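Long-range contact in cyclic nucleotide-binding domain (CNMP-BD) protein (Geobacter metallireducens, PDB 3MDP), which probably binds a cyclic nucleotide through a double-stranded beta-helix domain and may act in transcriptional regulation: residues L52-G57 against R106-N111. Sequence-based numbering, arbitrary orientation.
Sequences LLLEGG and RVVDIN. With EDO (1,2-ethanediol), chain C.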
# COMPACT_ATOMS: atom_id res chain seq x y z
N LEU A 52 -9.26 -1.97 12.56
CA LEU A 52 -8.04 -1.73 13.37
C LEU A 52 -8.12 -2.76 14.50
O LEU A 52 -9.12 -2.84 15.20
CB LEU A 52 -8.02 -0.31 13.96
CG LEU A 52 -6.96 -0.08 15.07
CD1 LEU A 52 -5.58 0.02 14.45
CD2 LEU A 52 -7.33 1.18 15.88
N LEU A 53 -7.09 -3.58 14.62
CA LEU A 53 -7.05 -4.59 15.67
C LEU A 53 -6.65 -3.96 16.99
O LEU A 53 -5.58 -3.38 17.12
CB LEU A 53 -6.09 -5.71 15.29
CG LEU A 53 -6.05 -6.93 16.19
CD1 LEU A 53 -7.44 -7.58 16.37
CD2 LEU A 53 -5.01 -7.91 15.66
N LEU A 54 -7.53 -4.05 17.97
CA LEU A 54 -7.28 -3.49 19.30
C LEU A 54 -6.71 -4.52 20.27
O LEU A 54 -5.87 -4.18 21.11
CB LEU A 54 -8.54 -2.92 19.90
CG LEU A 54 -9.22 -1.78 19.13
CD1 LEU A 54 -10.56 -1.47 19.76
CD2 LEU A 54 -8.30 -0.52 19.10
N GLU A 55 -7.17 -5.75 20.15
CA GLU A 55 -6.81 -6.81 21.07
C GLU A 55 -6.98 -8.14 20.36
O GLU A 55 -7.90 -8.30 19.55
CB GLU A 55 -7.71 -6.76 22.31
CG GLU A 55 -7.38 -7.81 23.36
CD GLU A 55 -8.49 -7.96 24.38
OE1 GLU A 55 -9.25 -6.98 24.58
OE2 GLU A 55 -8.60 -9.05 24.98
N GLY A 56 -6.07 -9.07 20.66
CA GLY A 56 -6.09 -10.42 20.13
C GLY A 56 -5.19 -10.63 18.93
O GLY A 56 -4.10 -10.05 18.82
N GLY A 57 -5.65 -11.48 18.02
CA GLY A 57 -4.80 -11.91 16.92
C GLY A 57 -5.68 -12.26 15.75
O GLY A 57 -6.75 -12.84 15.92
N ARG A 106 -10.91 -7.87 19.63
CA ARG A 106 -11.65 -6.60 19.54
C ARG A 106 -11.03 -5.72 18.45
O ARG A 106 -9.80 -5.61 18.33
CB ARG A 106 -11.62 -5.80 20.85
CG ARG A 106 -12.33 -6.46 22.01
CD ARG A 106 -12.41 -5.53 23.25
NE ARG A 106 -11.07 -5.27 23.79
CZ ARG A 106 -10.42 -4.10 23.76
NH1 ARG A 106 -10.96 -3.01 23.24
NH2 ARG A 106 -9.21 -4.03 24.28
N VAL A 107 -11.91 -5.09 17.69
CA VAL A 107 -11.51 -4.21 16.60
C VAL A 107 -12.33 -2.92 16.64
O VAL A 107 -13.39 -2.86 17.26
CB VAL A 107 -11.74 -4.85 15.21
CG1 VAL A 107 -10.99 -6.17 15.07
CG2 VAL A 107 -13.30 -5.08 14.91
N VAL A 108 -11.77 -1.89 16.01
CA VAL A 108 -12.52 -0.79 15.49
C VAL A 108 -12.92 -1.17 14.06
O VAL A 108 -12.06 -1.42 13.20
CB VAL A 108 -11.73 0.52 15.43
CG1 VAL A 108 -12.69 1.61 14.95
CG2 VAL A 108 -11.17 0.87 16.84
N ASP A 109 -14.23 -1.24 13.84
CA ASP A 109 -14.82 -1.57 12.53
C ASP A 109 -15.31 -0.27 11.87
O ASP A 109 -16.22 0.40 12.36
CB ASP A 109 -15.97 -2.56 12.77
CG ASP A 109 -16.67 -3.02 11.49
OD1 ASP A 109 -16.24 -2.68 10.38
OD2 ASP A 109 -17.71 -3.73 11.61
N ILE A 110 -14.68 0.07 10.76
CA ILE A 110 -14.92 1.30 10.04
C ILE A 110 -15.69 0.99 8.75
O ILE A 110 -15.35 0.05 8.04
CB ILE A 110 -13.60 2.04 9.73
CG1 ILE A 110 -12.74 2.09 10.99
CG2 ILE A 110 -13.91 3.44 9.16
CD1 ILE A 110 -11.32 2.55 10.78
N ASN A 111 -16.71 1.79 8.48
CA ASN A 111 -17.56 1.63 7.31
C ASN A 111 -16.78 1.99 6.05
O ASN A 111 -16.48 3.16 5.82
CB ASN A 111 -18.83 2.49 7.45
CG ASN A 111 -19.85 2.25 6.33
OD1 ASN A 111 -19.49 2.17 5.17
ND2 ASN A 111 -21.12 2.14 6.69
C1 EDO C . -19.07 -0.84 9.98
O1 EDO C . -20.11 -0.43 9.08
C2 EDO C . -19.35 -0.35 11.39
O2 EDO C . -18.89 0.99 11.48
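Leu52 and Val108 form an antiparallel hydrogen-bonded pair: Leu52 N donates to Val108 O at 2.9 Å, and Val108 N returns a bond to Leu52 O. The next pair, Leu53 with Val107, is non-hydrogen-bonded. Beyond it the register slips by one residue: Leu54 and Glu55 both face Arg106, and the N of each donates to Arg106 O, at 2.8 and 3.2 Å, while Arg106 N reaches Glu55 O; this is a classic beta bulge.

The salt bridge joins two residues of the bulge itself. Glu55, its CG anti to the backbone N and its chain extended, brings OE1 to the NE and NH2 edge of Arg106, 2.6 Å from NE and 3.0 Å from NH2. One oxygen takes both bonds close to the guanidinium plane, with the carboxylate turned 62° from it. The NE bond, nearly in line with the C-O bond of OE1, is straighter at the hydrogen (153°) than the NH2 bond (133°), which arrives on the anti side. Arg106 NH1 makes a second salt bridge to Glu31, and Leu54 CB lies over one guanidinium face.

Apolar packing divides between the sheet's two faces. Leu53 CD1 meets Val107 CG1 at 4.0 Å where Phe84 of neighbouring strand 83-84 also packs, the Leu53 side chain about 9 Å from that of succinate-binding Arg140. On the other, Val108 CG2 touches Leu52 CD2 and Leu54 CD1, near Tyr11.

Were Arg106 an alanine, Glu55 and Glu31 would probably lose their shared cation, and Leu54 the guanidinium against it. Backbone bonds thus set the register of two central strands, while a guanidinium between two carboxylates ties the bulged end to strand 29-34.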